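Local coordinates for putative lipoprotein (Bacteroides thetaiotaomicron, PDB 4OUE) that probably hydrolyses alpha-L-fucosidic linkages as a glycoside hydrolase of family 29, with a TIM-barrel catalytic domain followed by an F5/8 type C domain, at residues Ala204-Met209 / Tyr249-Thr254; Trp262-Glu267 / Asn295-Arg300; Trp396-Thr401 / Pro411-Lys416. All blocks are in the same frame, centred on the assembly; numbering follows the deposited sequence.

Going along the chain from the N terminus, the three contacts come strictly in series: none nests in or crosses another. Contact 1 closes a loop of 39 intervening residues, bringing the excursion after strand 193-195 back onto the approach to strand 253-257. Contact 2 opens a few residues beyond that strand and closes over 27 residues, joining the loops that follow the neighbouring barrel strands 253-257 and 291-295. Both lie in the catalytic TIM barrel, their nearest atoms about 7 Å apart. Contact 3 belongs to the C-terminal F5/8 type C domain, where nine residues separate strand 393-401 from the segment laid along it; its centre is about 41 Å from that of contact 2.

Contact 1: residues Ala204-Met209 / Tyr249-Thr254; sequences ADVRWM and YIPAET. With IPT (1-methylethyl 1-thio-beta-D-galactopyranoside), chain D.
I250 pushes its CG2 methyl into a hollow formed by the backbone of V206, the CB of R207 and, at a longer reach, the methyl of A204; CG2 lies 3.6 Å from V206 C and 3.7 Å from R207 CB. The next bump comes from the same segment: A252 CB sits 3.8 Å from M209 CB and equally far from R207 NH2, over one face of the guanidinium and off toward its rim. R207 reaches along the opposing backbone with its chain extended from CG to NE, and NH1 donates to I250 O at 2.8 Å, coming from above that carbonyl's plane. NE and NH2 go to the carbonyls of L239 and W221, which fixes the group's rotation. M209, bent at chi2 and chi3, crosses T254 at about a right angle: its CG rests 3.5 Å from T254 OG1 and its CE meets T254 CG2. Two nearly straight backbone bonds join the segments, R207 N to P251 O at 2.8 Å and E253 N to R207 O at 2.9 Å. W208 puts CG anti to its backbone N (chi1 -172°), which lays the indole flat against the bound thiogalactoside IPT, whose C5 stands 3.5 Å above the ring centre. E232 and D255 are among the groups that hydrogen-bond this sugar. On its other flank, 204-209 bonds through D205 and V206 to I194 and G196, so this irregular segment bridges strands 193-195 and 253-257, apparently closing the TIM-barrel wall beside its sugar-binding pocket.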
# COMPACT_ATOMS: atom_id res chain seq x y z
N ALA A 204 -3.28 -13.49 -7.24
CA ALA A 204 -3.00 -12.18 -6.65
C ALA A 204 -4.16 -11.62 -5.85
O ALA A 204 -5.30 -11.62 -6.32
CB ALA A 204 -2.62 -11.21 -7.75
N ASP A 205 -3.87 -11.11 -4.64
CA ASP A 205 -4.86 -10.34 -3.88
C ASP A 205 -4.74 -8.85 -4.19
O ASP A 205 -5.74 -8.12 -4.15
CB ASP A 205 -4.66 -10.54 -2.37
CG ASP A 205 -5.02 -11.93 -1.92
OD1 ASP A 205 -6.16 -12.36 -2.18
OD2 ASP A 205 -4.15 -12.61 -1.32
N VAL A 206 -3.51 -8.41 -4.45
CA VAL A 206 -3.25 -7.02 -4.81
C VAL A 206 -2.27 -7.00 -5.98
O VAL A 206 -1.52 -7.97 -6.20
CB VAL A 206 -2.71 -6.18 -3.60
CG1 VAL A 206 -3.70 -6.22 -2.43
CG2 VAL A 206 -1.32 -6.67 -3.16
N ARG A 207 -2.29 -5.90 -6.75
CA ARG A 207 -1.53 -5.80 -7.99
C ARG A 207 -0.49 -4.69 -7.92
O ARG A 207 -0.57 -3.79 -7.07
CB ARG A 207 -2.48 -5.50 -9.16
CG ARG A 207 -3.05 -4.06 -9.16
CD ARG A 207 -4.03 -3.82 -10.32
NE ARG A 207 -4.31 -2.39 -10.52
CZ ARG A 207 -5.44 -1.78 -10.15
NH1 ARG A 207 -6.40 -2.47 -9.54
NH2 ARG A 207 -5.60 -0.48 -10.37
N TRP A 208 0.48 -4.73 -8.83
CA TRP A 208 1.38 -3.60 -9.01
C TRP A 208 0.64 -2.50 -9.76
O TRP A 208 -0.37 -2.77 -10.42
CB TRP A 208 2.61 -4.03 -9.81
CG TRP A 208 3.68 -2.97 -9.87
CD1 TRP A 208 4.06 -2.11 -8.86
CD2 TRP A 208 4.49 -2.65 -11.00
NE1 TRP A 208 5.07 -1.29 -9.31
CE2 TRP A 208 5.35 -1.60 -10.62
CE3 TRP A 208 4.57 -3.16 -12.31
CZ2 TRP A 208 6.28 -1.04 -11.49
CZ3 TRP A 208 5.50 -2.60 -13.17
CH2 TRP A 208 6.35 -1.56 -12.76
N MET A 209 1.11 -1.27 -9.66
CA MET A 209 0.44 -0.18 -10.37
C MET A 209 1.31 0.48 -11.44
O MET A 209 1.04 1.61 -11.85
CB MET A 209 -0.10 0.87 -9.39
CG MET A 209 0.67 0.97 -8.10
SD MET A 209 2.39 1.44 -8.36
CE MET A 209 2.14 3.13 -8.91
N TYR A 249 -11.33 -8.15 -8.93
CA TYR A 249 -11.10 -7.17 -7.87
C TYR A 249 -9.69 -7.39 -7.31
O TYR A 249 -9.48 -8.32 -6.52
CB TYR A 249 -12.14 -7.29 -6.75
CG TYR A 249 -12.22 -6.07 -5.86
CD1 TYR A 249 -13.18 -5.09 -6.08
CD2 TYR A 249 -11.33 -5.89 -4.79
CE1 TYR A 249 -13.26 -3.96 -5.28
CE2 TYR A 249 -11.41 -4.77 -3.98
CZ TYR A 249 -12.38 -3.81 -4.24
OH TYR A 249 -12.48 -2.67 -3.44
N ILE A 250 -8.73 -6.58 -7.75
CA ILE A 250 -7.33 -6.75 -7.36
C ILE A 250 -6.69 -5.36 -7.19
O ILE A 250 -6.02 -4.86 -8.09
CB ILE A 250 -6.54 -7.60 -8.40
CG1 ILE A 250 -7.25 -8.93 -8.68
CG2 ILE A 250 -5.11 -7.86 -7.94
CD1 ILE A 250 -6.57 -9.83 -9.75
N PRO A 251 -6.89 -4.74 -6.02
CA PRO A 251 -6.48 -3.34 -5.88
C PRO A 251 -4.97 -3.11 -5.97
O PRO A 251 -4.17 -4.03 -5.78
CB PRO A 251 -7.01 -2.94 -4.49
CG PRO A 251 -7.26 -4.22 -3.78
CD PRO A 251 -7.53 -5.27 -4.80
N ALA A 252 -4.60 -1.86 -6.25
CA ALA A 252 -3.21 -1.50 -6.49
C ALA A 252 -2.42 -1.22 -5.21
O ALA A 252 -2.85 -0.45 -4.34
CB ALA A 252 -3.14 -0.31 -7.43
N GLU A 253 -1.25 -1.84 -5.10
CA GLU A 253 -0.33 -1.51 -4.03
C GLU A 253 0.81 -0.69 -4.61
O GLU A 253 1.51 -1.14 -5.51
CB GLU A 253 0.21 -2.78 -3.38
CG GLU A 253 1.01 -2.54 -2.12
CD GLU A 253 1.61 -3.82 -1.58
OE1 GLU A 253 1.00 -4.44 -0.68
OE2 GLU A 253 2.69 -4.21 -2.07
N THR A 254 1.00 0.51 -4.08
CA THR A 254 2.02 1.44 -4.60
C THR A 254 3.33 1.33 -3.82
O THR A 254 3.36 1.57 -2.61
CB THR A 254 1.48 2.87 -4.50
OG1 THR A 254 0.24 2.95 -5.23
CG2 THR A 254 2.45 3.86 -5.08
C1 IPT D . 8.86 -4.52 -11.87
C2 IPT D . 8.25 -5.86 -12.10
O2 IPT D . 8.26 -6.17 -13.44
C3 IPT D . 6.86 -5.85 -11.55
O3 IPT D . 6.29 -7.11 -11.71
C4 IPT D . 6.87 -5.43 -10.11
O4 IPT D . 7.46 -6.43 -9.34
C5 IPT D . 7.65 -4.16 -9.96
O5 IPT D . 8.93 -4.31 -10.49
C6 IPT D . 7.77 -3.79 -8.51
O6 IPT D . 8.09 -2.45 -8.38
S1 IPT D . 10.47 -4.48 -12.63
C1' IPT D . 11.00 -2.79 -12.81
C2' IPT D . 10.84 -2.32 -14.22
C3' IPT D . 10.12 -1.91 -12.00

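Contact 2: residues Trp262-Glu267 / Asn295-Arg300; sequences WFYHAE and NFPPDR
Y264 and D299 meet through a CH-pi contact: D299 CB sits over the middle of the phenol ring, 3.4 Å from its centroid and only 12° off the normal. The D299 carboxyl carbon is set between its own backbone N and carbonyl carbon, which holds it off the ring and leaves CB to do the touching. The two side chains run side by side, and the carboxylate stands almost perpendicular to the ring, at 87°. Van der Waals contacts continue along P297, whose CB rests against the 262-264 backbone, 3.3 Å from W262 O and 3.4 Å from Y264 N. Farther along, the benzene edge of the W262 indole presses CZ3 against N295 CB at 3.5 Å. These are the loops leaving strands 253-257 and 291-295, neighbours in the parallel TIM-barrel sheet, and they meet at and just beyond the C-terminal ends of the strands, where the W262 side chain comes within about 5 Å of the bound thiogalactoside. One direct hydrogen bond joins them: N295 ND2 donates an N-H to W262 O at 2.8 Å, bent at the hydrogen to 140°. N295 is held further by H27 at OD1 and by S257 at ND2, so its amide is gripped at both ends. Water carries the remaining polar links. One molecule accepts from Y264 N and donates to P298 O; another joins Y264 OH to D299 OD2, donating to the carboxylate at 2.7 Å, while D299 OD1 turns to the backbone N-H groups of G302 and L303.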
# COMPACT_ATOMS: atom_id res chain seq x y z
N TRP A 262 16.78 1.12 -3.74
CA TRP A 262 16.06 0.24 -2.83
C TRP A 262 16.94 -0.23 -1.67
O TRP A 262 16.47 -0.36 -0.53
CB TRP A 262 15.48 -0.95 -3.59
CG TRP A 262 14.32 -0.61 -4.51
CD1 TRP A 262 14.36 -0.52 -5.88
CD2 TRP A 262 12.95 -0.35 -4.13
NE1 TRP A 262 13.11 -0.21 -6.37
CE2 TRP A 262 12.23 -0.10 -5.32
CE3 TRP A 262 12.27 -0.31 -2.91
CZ2 TRP A 262 10.86 0.20 -5.32
CZ3 TRP A 262 10.91 -0.02 -2.91
CH2 TRP A 262 10.22 0.23 -4.11
N PHE A 263 18.23 -0.46 -1.94
CA PHE A 263 19.17 -0.89 -0.90
C PHE A 263 19.92 0.29 -0.30
O PHE A 263 19.90 1.39 -0.87
CB PHE A 263 20.13 -1.95 -1.44
CG PHE A 263 19.50 -3.31 -1.56
CD1 PHE A 263 19.61 -4.23 -0.52
CD2 PHE A 263 18.77 -3.66 -2.69
CE1 PHE A 263 19.02 -5.47 -0.60
CE2 PHE A 263 18.16 -4.92 -2.78
CZ PHE A 263 18.29 -5.82 -1.73
N TYR A 264 20.56 0.09 0.85
CA TYR A 264 21.21 1.20 1.54
C TYR A 264 22.55 1.58 0.92
O TYR A 264 23.38 0.72 0.66
CB TYR A 264 21.41 0.92 3.05
CG TYR A 264 22.06 2.10 3.74
CD1 TYR A 264 21.30 3.14 4.24
CD2 TYR A 264 23.45 2.20 3.84
CE1 TYR A 264 21.88 4.24 4.84
CE2 TYR A 264 24.05 3.30 4.45
CZ TYR A 264 23.25 4.32 4.95
OH TYR A 264 23.82 5.43 5.56
N HIS A 265 22.76 2.88 0.74
CA HIS A 265 24.05 3.42 0.31
C HIS A 265 24.31 4.73 1.04
O HIS A 265 23.47 5.64 1.02
CB HIS A 265 24.07 3.64 -1.20
CG HIS A 265 23.55 2.48 -1.99
ND1 HIS A 265 24.21 1.28 -2.07
CD2 HIS A 265 22.42 2.34 -2.73
CE1 HIS A 265 23.51 0.44 -2.83
NE2 HIS A 265 22.42 1.07 -3.24
N ALA A 266 25.47 4.84 1.69
CA ALA A 266 25.80 6.03 2.47
C ALA A 266 25.67 7.31 1.65
O ALA A 266 25.20 8.33 2.13
CB ALA A 266 27.20 5.91 3.04
N GLU A 267 26.07 7.22 0.38
CA GLU A 267 25.98 8.35 -0.55
C GLU A 267 24.55 8.90 -0.71
O GLU A 267 24.38 10.06 -1.09
CB GLU A 267 26.52 7.94 -1.92
CG GLU A 267 27.99 7.49 -1.92
CD GLU A 267 28.20 6.00 -1.59
OE1 GLU A 267 27.21 5.28 -1.30
OE2 GLU A 267 29.37 5.56 -1.63
N ASN A 295 9.76 1.89 1.33
CA ASN A 295 11.00 1.21 1.68
C ASN A 295 11.98 2.02 2.54
O ASN A 295 12.32 3.18 2.22
CB ASN A 295 11.69 0.73 0.41
CG ASN A 295 13.05 0.11 0.68
OD1 ASN A 295 13.14 -1.01 1.20
ND2 ASN A 295 14.12 0.83 0.31
N PHE A 296 12.43 1.42 3.65
CA PHE A 296 13.50 1.96 4.48
C PHE A 296 14.62 0.94 4.45
O PHE A 296 14.50 -0.13 5.04
CB PHE A 296 13.06 2.06 5.95
CG PHE A 296 11.88 2.96 6.20
CD1 PHE A 296 12.06 4.22 6.78
CD2 PHE A 296 10.58 2.55 5.90
CE1 PHE A 296 10.98 5.04 7.04
CE2 PHE A 296 9.49 3.38 6.16
CZ PHE A 296 9.70 4.62 6.73
N PRO A 297 15.74 1.26 3.79
CA PRO A 297 16.82 0.26 3.72
C PRO A 297 17.78 0.30 4.92
O PRO A 297 18.46 1.30 5.14
CB PRO A 297 17.58 0.67 2.45
CG PRO A 297 17.40 2.18 2.37
CD PRO A 297 16.03 2.48 3.00
N PRO A 298 17.84 -0.80 5.69
CA PRO A 298 18.78 -0.82 6.82
C PRO A 298 20.23 -0.82 6.31
O PRO A 298 20.51 -1.31 5.21
CB PRO A 298 18.46 -2.15 7.53
CG PRO A 298 17.09 -2.59 6.99
CD PRO A 298 17.01 -2.02 5.61
N ASP A 299 21.15 -0.27 7.11
CA ASP A 299 22.52 -0.11 6.65
C ASP A 299 23.42 -1.25 7.13
O ASP A 299 22.92 -2.29 7.58
CB ASP A 299 23.07 1.24 7.11
CG ASP A 299 23.11 1.36 8.62
OD1 ASP A 299 22.89 0.35 9.33
OD2 ASP A 299 23.39 2.47 9.12
N ARG A 300 24.74 -1.06 7.04
CA ARG A 300 25.69 -2.09 7.43
C ARG A 300 25.76 -2.37 8.93
O ARG A 300 26.15 -3.47 9.32
CB ARG A 300 27.09 -1.79 6.89
CG ARG A 300 27.19 -2.04 5.41
CD ARG A 300 28.47 -1.51 4.83
NE ARG A 300 28.43 -1.64 3.38
CZ ARG A 300 29.45 -1.34 2.57
NH1 ARG A 300 30.59 -0.90 3.09
NH2 ARG A 300 29.32 -1.48 1.26
O HOH W 1 20.03 -2.25 2.67
O HOH W 2 23.99 4.93 8.25

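Contact 3: residues Trp396-Thr401 / Pro411-Lys416; sequences WSVEYT and PEATDK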
# COMPACT_ATOMS: atom_id res chain seq x y z
N TRP A 396 -17.79 12.77 -9.32
CA TRP A 396 -18.11 13.64 -8.19
C TRP A 396 -17.34 14.94 -8.25
O TRP A 396 -16.25 15.01 -8.84
CB TRP A 396 -17.90 12.93 -6.84
CG TRP A 396 -16.49 12.43 -6.60
CD1 TRP A 396 -15.93 11.27 -7.08
CD2 TRP A 396 -15.47 13.08 -5.82
NE1 TRP A 396 -14.63 11.16 -6.64
CE2 TRP A 396 -14.32 12.25 -5.87
CE3 TRP A 396 -15.42 14.27 -5.08
CZ2 TRP A 396 -13.13 12.58 -5.21
CZ3 TRP A 396 -14.24 14.60 -4.43
CH2 TRP A 396 -13.10 13.76 -4.50
N SER A 397 -17.92 15.99 -7.65
CA SER A 397 -17.28 17.29 -7.56
C SER A 397 -17.57 17.95 -6.22
O SER A 397 -18.52 17.57 -5.51
CB SER A 397 -17.74 18.21 -8.69
OG SER A 397 -17.43 17.67 -9.96
N VAL A 398 -16.76 18.94 -5.87
CA VAL A 398 -16.96 19.72 -4.66
C VAL A 398 -16.99 21.21 -5.01
O VAL A 398 -16.21 21.68 -5.84
CB VAL A 398 -15.86 19.45 -3.62
CG1 VAL A 398 -16.19 20.15 -2.31
CG2 VAL A 398 -15.71 17.95 -3.38
N GLU A 399 -17.92 21.94 -4.38
CA GLU A 399 -18.06 23.37 -4.62
C GLU A 399 -18.25 24.09 -3.29
O GLU A 399 -18.50 23.46 -2.26
CB GLU A 399 -19.27 23.66 -5.53
CG GLU A 399 -19.22 23.00 -6.90
CD GLU A 399 -20.51 23.16 -7.69
OE1 GLU A 399 -21.56 23.48 -7.08
OE2 GLU A 399 -20.48 22.97 -8.92
N TYR A 400 -18.15 25.41 -3.33
CA TYR A 400 -18.37 26.20 -2.13
C TYR A 400 -18.98 27.55 -2.46
O TYR A 400 -19.08 27.95 -3.63
CB TYR A 400 -17.05 26.40 -1.38
CG TYR A 400 -16.05 27.27 -2.11
CD1 TYR A 400 -15.84 28.59 -1.73
CD2 TYR A 400 -15.30 26.76 -3.17
CE1 TYR A 400 -14.92 29.39 -2.39
CE2 TYR A 400 -14.38 27.55 -3.84
CZ TYR A 400 -14.19 28.86 -3.44
OH TYR A 400 -13.27 29.64 -4.09
N THR A 401 -19.39 28.25 -1.41
CA THR A 401 -19.79 29.64 -1.55
C THR A 401 -19.48 30.38 -0.26
O THR A 401 -19.34 29.77 0.80
CB THR A 401 -21.28 29.79 -1.92
OG1 THR A 401 -21.56 31.17 -2.18
CG2 THR A 401 -22.18 29.30 -0.79
N PRO A 411 -11.40 23.74 -8.72
CA PRO A 411 -10.79 23.18 -9.94
C PRO A 411 -10.20 21.80 -9.70
O PRO A 411 -10.40 20.90 -10.51
CB PRO A 411 -9.67 24.17 -10.26
CG PRO A 411 -10.14 25.48 -9.67
CD PRO A 411 -10.88 25.09 -8.42
N GLU A 412 -9.49 21.64 -8.58
CA GLU A 412 -8.83 20.38 -8.23
C GLU A 412 -9.83 19.29 -7.87
O GLU A 412 -9.50 18.11 -7.91
CB GLU A 412 -7.86 20.59 -7.06
CG GLU A 412 -6.79 21.64 -7.29
CD GLU A 412 -7.22 23.03 -6.85
OE1 GLU A 412 -8.44 23.28 -6.73
OE2 GLU A 412 -6.34 23.88 -6.62
N ALA A 413 -11.05 19.68 -7.50
CA ALA A 413 -12.07 18.72 -7.11
C ALA A 413 -13.28 18.82 -8.03
O ALA A 413 -14.43 18.85 -7.57
CB ALA A 413 -12.48 18.92 -5.64
N THR A 414 -13.01 18.88 -9.33
CA THR A 414 -14.08 18.99 -10.32
C THR A 414 -14.05 17.80 -11.26
O THR A 414 -13.03 17.51 -11.88
CB THR A 414 -13.98 20.32 -11.09
OG1 THR A 414 -14.12 21.41 -10.17
CG2 THR A 414 -15.08 20.42 -12.14
N ASP A 415 -15.18 17.10 -11.36
CA ASP A 415 -15.32 15.92 -12.23
C ASP A 415 -14.29 14.83 -11.94
O ASP A 415 -13.70 14.24 -12.84
CB ASP A 415 -15.31 16.31 -13.72
CG ASP A 415 -16.43 17.29 -14.06
OD1 ASP A 415 -17.53 17.16 -13.49
OD2 ASP A 415 -16.20 18.20 -14.89
N LYS A 416 -14.08 14.58 -10.65
CA LYS A 416 -13.27 13.45 -10.24
C LYS A 416 -14.11 12.21 -10.51
O LYS A 416 -15.33 12.29 -10.65
CB LYS A 416 -12.95 13.56 -8.75
CG LYS A 416 -12.42 14.93 -8.34
CD LYS A 416 -11.16 15.30 -9.12
CE LYS A 416 -10.07 14.25 -8.96
NZ LYS A 416 -8.92 14.50 -9.89
O HOH W 3 -15.94 21.92 -8.56
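In the F5/8 type C domain, a beta sandwich of antiparallel sheets, segment 411-416 follows the edge strand 408-409 and runs irregularly along strand 393-401. W396 and K416 form a single antiparallel hydrogen-bonded pair, with W396 N donating to K416 O at 2.8 Å and K416 N returning a bond to W396 O at 2.9 Å. Further along the strand V398 N donates to A413 O at 2.9 Å. Three residues of one side thus face four of the other, and the extra residue is absorbed opposite S397, where T414 and D415 share the place and D415 takes up left-handed helical backbone angles. The K416 side chain starts out over the indole of W396: its CB lies 3.7 Å from the centroid of the five-membered ring, 23° off the normal and displaced toward the rim. Its chain then bends at chi2 and chi3, carrying NZ away to a salt bridge with D218 of the catalytic domain, so one lysine both packs on this sheet and ties the two domains together. NE1, on the same five-membered ring, bonds to A418 O and fixes the indole's rotation; V398 CG2 touches the ring's edge in its plane. On the same buried side A413 CB packs on V398 CB at 4.0 Å, and L381 of the facing sheet touches W396, V398 and A413 alike. Between strand and segment a water donates to both V398 O and T414 OG1, and T414 OG1 also bonds to I410 O. S397 serves the D415 kink: with OG beside the backbone N (chi1 -60°), its hydroxyl oxygen is hydrogen-bonded to Q440 OE1 and also accepts D415 N-H at 2.7 Å, along a nearly straight 172° line.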